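Local coordinates for ABC transporter, substrate binding protein (Polyamine) (Agrobacterium tumefaciens, PDB 4EUO), which binds gamma-amino-butanoic acid as a periplasmic solute-binding protein, probably delivering it to an ABC transporter, at residues F5-G10 with D14-A19; T38-L43 with G61-Q66; K44-V47 with V52-D55. All blocks are in the same frame, centred on the assembly; numbering follows the deposited sequence.

Interaction 1: F5-G10 with D14-A19; sequences FSSWGG and DAQKAA. With ABU (gamma-amino-butanoic acid), chain E.
Gln16 reaches from helix 10-28 back to the end of strand 3-6, where its amide bonds Ser7 and meets the edge of the Phe5 ring. Its CB lies 4.1 Å from Phe5 CE2, and beyond CG the chain runs extended (chi2 173°), which carries CD to within 4.0 Å of Phe5 CZ. At the tip, OE1 accepts a hydrogen bond from Ser7 OG at 2.7 Å, in the carbonyl plane and on a lone pair. The same oxygen lies in the plane of the Phe5 ring at its edge, 3.8 Å from CE2, with amide and ring planes 71° apart. NE2 donates to Asp58 OD2, which should hold the amide in one orientation. Nearer the surface, Asp14 N donates to Gly10 O over 2.9 Å, a bond between residues four apart. The segment 5-10 also carries Trp8, whose indole has gamma-amino-butanoic acid over one face while its NE1 bonds to Asp58 OD1; Asp58 thus braces both Gln16 and a pocket residue. The contact lies within the beta-alpha-beta unit of strand 3-6, helix 10-28 and strand 32-35, with strand 56-60 pairing parallel to strand 3-6 and helix 250-260 packing against Ala15 and Ala19.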
loop_
_atom_site.group_PDB
_atom_site.type_symbol
_atom_site.label_atom_id
_atom_site.label_comp_id
_atom_site.label_asym_id
_atom_site.label_seq_id
_atom_site.Cartn_x
_atom_site.Cartn_y
_atom_site.Cartn_z
ATOM N N PHE A 5 -7.281 -15.777 -2.316
ATOM C CA PHE A 5 -6.524 -14.530 -2.438
ATOM C C PHE A 5 -6.833 -13.620 -1.288
ATOM O O PHE A 5 -7.996 -13.333 -1.043
ATOM C CB PHE A 5 -6.846 -13.868 -3.787
ATOM C CG PHE A 5 -6.209 -12.506 -3.975
ATOM C CD1 PHE A 5 -4.835 -12.375 -4.096
ATOM C CD2 PHE A 5 -6.983 -11.363 -4.003
ATOM C CE1 PHE A 5 -4.246 -11.118 -4.269
ATOM C CE2 PHE A 5 -6.384 -10.104 -4.170
ATOM C CZ PHE A 5 -5.030 -10.003 -4.324
ATOM N N SER A 6 -5.786 -13.207 -0.545
ATOM C CA SER A 6 -5.947 -12.286 0.576
ATOM C C SER A 6 -5.417 -10.918 0.208
ATOM O O SER A 6 -4.308 -10.799 -0.318
ATOM C CB SER A 6 -5.178 -12.787 1.794
ATOM O OG SER A 6 -5.221 -11.845 2.859
ATOM N N SER A 7 -6.181 -9.884 0.521
ATOM C CA SER A 7 -5.759 -8.506 0.261
ATOM C C SER A 7 -6.319 -7.587 1.347
ATOM O O SER A 7 -6.659 -8.054 2.439
ATOM C CB SER A 7 -6.073 -8.094 -1.178
ATOM O OG SER A 7 -5.464 -6.846 -1.468
ATOM N N TRP A 8 -6.393 -6.289 1.073
ATOM C CA TRP A 8 -6.605 -5.286 2.073
ATOM C C TRP A 8 -8.052 -4.902 2.277
ATOM O O TRP A 8 -8.331 -3.926 2.978
ATOM C CB TRP A 8 -5.721 -4.065 1.702
ATOM C CG TRP A 8 -4.271 -4.446 1.716
ATOM C CD1 TRP A 8 -3.554 -4.997 0.689
ATOM C CD2 TRP A 8 -3.395 -4.418 2.845
ATOM N NE1 TRP A 8 -2.291 -5.325 1.114
ATOM C CE2 TRP A 8 -2.166 -5.000 2.440
ATOM C CE3 TRP A 8 -3.542 -4.007 4.185
ATOM C CZ2 TRP A 8 -1.068 -5.110 3.302
ATOM C CZ3 TRP A 8 -2.459 -4.153 5.047
ATOM C CH2 TRP A 8 -1.231 -4.668 4.596
ATOM N N GLY A 9 -8.950 -5.670 1.682
ATOM C CA GLY A 9 -10.378 -5.475 1.863
ATOM C C GLY A 9 -10.930 -4.284 1.124
ATOM O O GLY A 9 -10.212 -3.536 0.439
ATOM N N GLY A 10 -12.228 -4.126 1.281
ATOM C CA GLY A 10 -12.953 -2.965 0.789
ATOM C C GLY A 10 -12.807 -2.724 -0.684
ATOM O O GLY A 10 -12.726 -3.650 -1.479
ATOM N N ASP A 14 -12.091 -5.339 -3.766
ATOM C CA ASP A 14 -13.189 -5.526 -4.726
ATOM C C ASP A 14 -12.704 -5.243 -6.136
ATOM O O ASP A 14 -13.086 -5.937 -7.076
ATOM C CB ASP A 14 -14.325 -4.552 -4.408
ATOM C CG ASP A 14 -15.109 -4.899 -3.170
ATOM O OD1 ASP A 14 -14.917 -6.024 -2.631
ATOM O OD2 ASP A 14 -15.894 -4.046 -2.713
ATOM N N ALA A 15 -11.858 -4.221 -6.305
ATOM C CA ALA A 15 -11.316 -3.891 -7.624
ATOM C C ALA A 15 -10.338 -4.960 -8.111
ATOM O O ALA A 15 -10.312 -5.278 -9.312
ATOM C CB ALA A 15 -10.623 -2.533 -7.567
ATOM N N GLN A 16 -9.483 -5.519 -7.206
ATOM C CA GLN A 16 -8.597 -6.609 -7.604
ATOM C C GLN A 16 -9.424 -7.845 -8.012
ATOM O O GLN A 16 -9.052 -8.540 -8.964
ATOM C CB GLN A 16 -7.615 -6.951 -6.495
ATOM C CG GLN A 16 -6.590 -5.823 -6.258
ATOM C CD GLN A 16 -5.756 -6.119 -5.039
ATOM O OE1 GLN A 16 -6.308 -6.357 -3.965
ATOM N NE2 GLN A 16 -4.425 -6.067 -5.171
ATOM N N LYS A 17 -10.523 -8.098 -7.311
ATOM C CA LYS A 17 -11.423 -9.213 -7.647
ATOM C C LYS A 17 -11.988 -9.012 -9.050
ATOM O O LYS A 17 -11.879 -9.930 -9.875
ATOM C CB LYS A 17 -12.540 -9.292 -6.620
ATOM C CG LYS A 17 -13.587 -10.368 -6.964
ATOM C CD LYS A 17 -14.713 -10.327 -5.961
ATOM C CE LYS A 17 -15.882 -11.226 -6.335
ATOM N NZ LYS A 17 -16.912 -11.254 -5.261
ATOM N N ALA A 18 -12.488 -7.813 -9.374
ATOM C CA ALA A 18 -13.033 -7.554 -10.699
ATOM C C ALA A 18 -11.968 -7.680 -11.775
ATOM O O ALA A 18 -12.243 -8.217 -12.854
ATOM C CB ALA A 18 -13.631 -6.152 -10.743
ATOM N N ALA A 19 -10.751 -7.164 -11.522
ATOM C CA ALA A 19 -9.694 -7.173 -12.533
ATOM C C ALA A 19 -9.043 -8.519 -12.784
ATOM O O ALA A 19 -8.532 -8.748 -13.881
ATOM C CB ALA A 19 -8.622 -6.152 -12.183
HETATM N N ABU E . -0.575 -1.468 1.186
HETATM C CD ABU E . -1.415 -0.612 0.340
HETATM C CB ABU E . -2.866 -1.025 0.395
HETATM C CG ABU E . -3.666 -0.145 -0.502
HETATM C C ABU E . -5.166 -0.347 -0.453
HETATM O O ABU E . -5.934 0.626 -0.936
HETATM O OXT ABU E . -5.730 -1.366 0.148
#

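Interaction 2: T38-L43 with G61-Q66; sequences TDYGKL and GDYAAQ
Tyr40 and Tyr63 lay their rings face to face in an offset stack, planes 6° apart and centroids separated by 3.9 Å. The overlap is close: Tyr40 CE1 sits 3.6 Å from Tyr63 CG, and each ring has a CD1 atom of the other over its centre. The two side chains slide past each other in opposite directions, which brings Tyr63 CB over the Tyr40 face as a CH-pi contact, 25° off the ring normal, and leaves the two hydroxyls pointing to different surroundings. Tyr63 reaches across because its CG is anti to the backbone N (chi1 169°), whereas Tyr40 keeps CG beside its own N. Tyr40 OH bonds to Glu60, a residue of the gamma-amino-butanoic acid pocket, and its ring also touches Trp8, making Tyr40 a second-shell neighbour of the ligand.

The stack joins the N-terminal turns of helices 40-48 and 61-67, whose Tyr40 and Ala64 both touch Val59 of strand 56-60 in this periplasmic binding protein fold. Asp39 is the N-cap of the first helix: its OD2 accepts from Lys42 N at 2.9 Å, met from above the carboxylate plane.

The hydroxyl end of Tyr63 is where water enters the contact. Leu43 is its apolar neighbour, approaching OH with both methyls, CD2 at 3.6 Å, while CD1 comes to the ring obliquely and more loosely, 4.3 Å from CE2. A water lies in the plane of the Tyr63 ring, 2.6 Å from OH, and donates to Tyr40 O, so a single water bridges the two helices beside the stacked rings. Three residues on from Tyr63, Gln66 turns its amide back so that NE2 donates to Tyr63 O, nearly in its own amide plane, and Arg301 of helix 301-313 touches both tyrosines as well as Gln66.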
loop_
_atom_site.group_PDB
_atom_site.type_symbol
_atom_site.label_atom_id
_atom_site.label_comp_id
_atom_site.label_asym_id
_atom_site.label_seq_id
_atom_site.Cartn_x
_atom_site.Cartn_y
_atom_site.Cartn_z
ATOM N N THR A 38 -5.223 -8.674 4.809
ATOM C CA THR A 38 -3.852 -9.092 5.012
ATOM C C THR A 38 -3.426 -8.743 6.415
ATOM O O THR A 38 -3.576 -7.599 6.858
ATOM C CB THR A 38 -2.945 -8.439 3.999
ATOM O OG1 THR A 38 -3.356 -8.963 2.735
ATOM C CG2 THR A 38 -1.443 -8.735 4.246
ATOM N N ASP A 39 -2.835 -9.706 7.103
ATOM C CA ASP A 39 -2.396 -9.553 8.473
ATOM C C ASP A 39 -1.174 -10.431 8.611
ATOM O O ASP A 39 -1.275 -11.649 8.415
ATOM C CB ASP A 39 -3.539 -9.981 9.399
ATOM C CG ASP A 39 -3.239 -9.849 10.872
ATOM O OD1 ASP A 39 -4.006 -9.139 11.569
ATOM O OD2 ASP A 39 -2.243 -10.440 11.332
ATOM N N TYR A 40 -0.026 -9.827 8.929
ATOM C CA TYR A 40 1.205 -10.580 8.958
ATOM C C TYR A 40 1.269 -11.566 10.104
ATOM O O TYR A 40 1.895 -12.630 9.945
ATOM C CB TYR A 40 2.406 -9.635 8.948
ATOM C CG TYR A 40 2.352 -8.627 7.810
ATOM C CD1 TYR A 40 2.045 -9.021 6.508
ATOM C CD2 TYR A 40 2.663 -7.293 8.028
ATOM C CE1 TYR A 40 1.986 -8.094 5.464
ATOM C CE2 TYR A 40 2.605 -6.360 7.006
ATOM C CZ TYR A 40 2.278 -6.768 5.724
ATOM O OH TYR A 40 2.186 -5.883 4.685
ATOM N N GLY A 41 0.594 -11.256 11.212
ATOM C CA GLY A 41 0.526 -12.195 12.338
ATOM C C GLY A 41 -0.271 -13.432 11.947
ATOM O O GLY A 41 0.141 -14.562 12.258
ATOM N N LYS A 42 -1.411 -13.244 11.259
ATOM C CA LYS A 42 -2.214 -14.384 10.793
ATOM C C LYS A 42 -1.464 -15.186 9.721
ATOM O O LYS A 42 -1.592 -16.420 9.684
ATOM C CB LYS A 42 -3.575 -13.950 10.253
ATOM C CG LYS A 42 -4.483 -13.418 11.359
ATOM C CD LYS A 42 -5.879 -13.137 10.842
ATOM C CE LYS A 42 -6.726 -12.437 11.878
ATOM N NZ LYS A 42 -8.178 -12.688 11.668
ATOM N N LEU A 43 -0.684 -14.514 8.855
ATOM C CA LEU A 43 0.096 -15.221 7.830
ATOM C C LEU A 43 1.101 -16.118 8.539
ATOM O O LEU A 43 1.182 -17.318 8.250
ATOM C CB LEU A 43 0.806 -14.180 6.907
ATOM C CG LEU A 43 1.341 -14.721 5.571
ATOM C CD1 LEU A 43 1.512 -13.582 4.532
ATOM C CD2 LEU A 43 2.651 -15.491 5.740
ATOM N N GLY A 61 5.526 -4.078 0.233
ATOM C CA GLY A 61 6.799 -4.519 -0.338
ATOM C C GLY A 61 7.937 -4.675 0.649
ATOM O O GLY A 61 8.824 -5.522 0.436
ATOM N N ASP A 62 7.962 -3.880 1.717
ATOM C CA ASP A 62 9.043 -4.028 2.693
ATOM C C ASP A 62 8.901 -5.343 3.470
ATOM O O ASP A 62 9.898 -6.001 3.771
ATOM C CB ASP A 62 9.103 -2.821 3.631
ATOM C CG ASP A 62 7.921 -2.725 4.565
ATOM O OD1 ASP A 62 6.777 -2.567 4.061
ATOM O OD2 ASP A 62 8.124 -2.856 5.778
ATOM N N TYR A 63 7.654 -5.725 3.777
ATOM C CA TYR A 63 7.409 -7.019 4.389
ATOM C C TYR A 63 7.836 -8.131 3.411
ATOM O O TYR A 63 8.601 -9.045 3.795
ATOM C CB TYR A 63 5.927 -7.172 4.755
ATOM C CG TYR A 63 5.588 -8.589 5.155
ATOM C CD1 TYR A 63 5.750 -9.019 6.469
ATOM C CD2 TYR A 63 5.122 -9.510 4.210
ATOM C CE1 TYR A 63 5.436 -10.330 6.841
ATOM C CE2 TYR A 63 4.807 -10.821 4.573
ATOM C CZ TYR A 63 4.967 -11.216 5.882
ATOM O OH TYR A 63 4.640 -12.509 6.230
ATOM N N ALA A 64 7.420 -8.044 2.123
ATOM C CA ALA A 64 7.757 -9.093 1.133
ATOM C C ALA A 64 9.246 -9.308 1.033
ATOM O O ALA A 64 9.683 -10.469 0.892
ATOM C CB ALA A 64 7.236 -8.672 -0.233
ATOM N N ALA A 65 10.044 -8.228 1.054
ATOM C CA ALA A 65 11.481 -8.310 0.844
ATOM C C ALA A 65 12.223 -8.934 1.999
ATOM O O ALA A 65 13.405 -9.279 1.832
ATOM C CB ALA A 65 12.052 -6.946 0.481
ATOM N N GLN A 66 11.599 -9.073 3.161
ATOM C CA GLN A 66 12.284 -9.746 4.252
ATOM C C GLN A 66 11.618 -11.027 4.727
ATOM O O GLN A 66 12.216 -11.729 5.536
ATOM C CB GLN A 66 12.596 -8.776 5.380
ATOM C CG GLN A 66 11.371 -8.102 5.934
ATOM C CD GLN A 66 10.688 -8.861 7.017
ATOM O OE1 GLN A 66 11.213 -8.984 8.133
ATOM N NE2 GLN A 66 9.480 -9.369 6.718
HETATM O O HOH W 1 4.410 -12.903 8.819
#

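Interaction 3: K44-V47 with V52-D55; sequences KAMV and VTWD
Met46 stands over the indole of Trp54, its side chain meeting the ring system at about a right angle. The methyl leads: CE is 3.6 Å from the centroid of the five-membered ring and 14° off the normal, a CH-pi contact over the face, with CD2 its nearest ring atom at 3.5 Å. The sulfur follows more obliquely, 4.3 Å from the same centroid, completing a Met-aromatic contact. Met46 CG lies between the backbone N and the carbonyl carbon (chi1 68°), and a bend at chi3 (64°) turns the methyl down onto the indole while SD remains beside the loop backbone. There SD faces two amides and accepts weak hydrogen bonds from both, Thr53 N at 3.5 Å and Trp54 N at 3.7 Å. Thr53 crosses the methionine at a slant, its OG1 3.7 Å from CE. On the neighbouring flank Val47 and Val52 lie side by side and point the same way, CG2 to CG2 at 4.1 Å, with Pro231 touching both. The contact packs the later part of helix 40-48 against the loop that leads into strand 56-60. Trp54 NE1 bonds to Asp35, which anchors the indole from outside the contact. One thioether thus serves two ends: its methyl gives the ring an apolar lid, and its polarisable sulfur offers two backbone N-H groups a soft, weak acceptor.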
loop_
_atom_site.group_PDB
_atom_site.type_symbol
_atom_site.label_atom_id
_atom_site.label_comp_id
_atom_site.label_asym_id
_atom_site.label_seq_id
_atom_site.Cartn_x
_atom_site.Cartn_y
_atom_site.Cartn_z
ATOM N N LYS A 44 1.878 -15.556 9.464
ATOM C CA LYS A 44 2.863 -16.340 10.188
ATOM C C LYS A 44 2.171 -17.484 10.959
ATOM O O LYS A 44 2.686 -18.609 10.948
ATOM C CB LYS A 44 3.608 -15.444 11.170
ATOM C CG LYS A 44 4.648 -16.188 12.045
ATOM C CD LYS A 44 5.213 -15.167 13.059
ATOM C CE LYS A 44 5.801 -15.797 14.304
ATOM N NZ LYS A 44 7.256 -16.060 14.150
ATOM N N ALA A 45 1.035 -17.215 11.608
ATOM C CA ALA A 45 0.367 -18.280 12.356
ATOM C C ALA A 45 -0.050 -19.441 11.459
ATOM O O ALA A 45 0.104 -20.604 11.859
ATOM C CB ALA A 45 -0.834 -17.730 13.103
ATOM N N MET A 46 -0.569 -19.174 10.253
ATOM C CA MET A 46 -1.001 -20.269 9.383
ATOM C C MET A 46 0.157 -21.044 8.825
ATOM O O MET A 46 0.081 -22.284 8.668
ATOM C CB MET A 46 -2.034 -19.802 8.326
ATOM C CG MET A 46 -1.461 -18.847 7.260
ATOM S SD MET A 46 -2.655 -18.409 5.992
ATOM C CE MET A 46 -3.907 -17.501 6.961
ATOM N N VAL A 47 1.274 -20.371 8.580
ATOM C CA VAL A 47 2.477 -21.055 8.120
ATOM C C VAL A 47 2.983 -21.971 9.244
ATOM O O VAL A 47 3.247 -23.167 8.986
ATOM C CB VAL A 47 3.555 -20.030 7.683
ATOM C CG1 VAL A 47 4.918 -20.716 7.499
ATOM C CG2 VAL A 47 3.138 -19.334 6.388
ATOM N N VAL A 52 -1.954 -23.372 5.961
ATOM C CA VAL A 52 -2.068 -22.220 5.073
ATOM C C VAL A 52 -3.394 -22.238 4.369
ATOM O O VAL A 52 -3.747 -23.234 3.719
ATOM C CB VAL A 52 -0.893 -22.154 4.098
ATOM C CG1 VAL A 52 -1.123 -21.065 3.055
ATOM C CG2 VAL A 52 0.395 -21.901 4.857
ATOM N N THR A 53 -4.140 -21.155 4.510
ATOM C CA THR A 53 -5.423 -21.032 3.841
ATOM C C THR A 53 -5.455 -19.848 2.872
ATOM O O THR A 53 -6.460 -19.635 2.208
ATOM C CB THR A 53 -6.554 -20.966 4.845
ATOM O OG1 THR A 53 -6.422 -19.794 5.625
ATOM C CG2 THR A 53 -6.616 -22.217 5.726
ATOM N N TRP A 54 -4.385 -19.048 2.841
ATOM C CA TRP A 54 -4.247 -17.936 1.882
ATOM C C TRP A 54 -3.202 -18.393 0.891
ATOM O O TRP A 54 -2.078 -18.618 1.280
ATOM C CB TRP A 54 -3.764 -16.679 2.609
ATOM C CG TRP A 54 -4.715 -16.065 3.586
ATOM C CD1 TRP A 54 -6.036 -16.371 3.776
ATOM C CD2 TRP A 54 -4.404 -15.020 4.523
ATOM N NE1 TRP A 54 -6.573 -15.557 4.756
ATOM C CE2 TRP A 54 -5.583 -14.739 5.246
ATOM C CE3 TRP A 54 -3.228 -14.315 4.843
ATOM C CZ2 TRP A 54 -5.629 -13.758 6.253
ATOM C CZ3 TRP A 54 -3.279 -13.332 5.831
ATOM C CH2 TRP A 54 -4.466 -13.068 6.526
ATOM N N ASP A 55 -3.563 -18.541 -0.383
ATOM C CA ASP A 55 -2.616 -19.030 -1.396
ATOM C C ASP A 55 -1.772 -17.924 -2.032
ATOM O O ASP A 55 -0.603 -18.127 -2.317
ATOM C CB ASP A 55 -3.392 -19.825 -2.456
ATOM C CG ASP A 55 -4.121 -20.985 -1.816
ATOM O OD1 ASP A 55 -3.460 -21.765 -1.120
ATOM O OD2 ASP A 55 -5.353 -21.035 -1.933
#

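In the fold
Interaction 1 is a buried contact near the ligand, tying strand 3-6 to helix 10-28 through hydrogen bonds, one of them made by a buried amide; interaction 2 is also buried but rests on stacked aromatic rings, and interaction 3, farther from the centre of the chain, is only partly buried and relies on sulfur and apolar groups. Interactions 2 and 3 share helix 40-48, use its opening and later turns respectively, and have centres about 11 Å apart. Trp54 links them, its six-membered ring packing on Asp39 and Lys42, and it also meets Ser6 of 5-10. Between interactions 1 and 2, Ser7 O and Thr38 N probably hydrogen-bond.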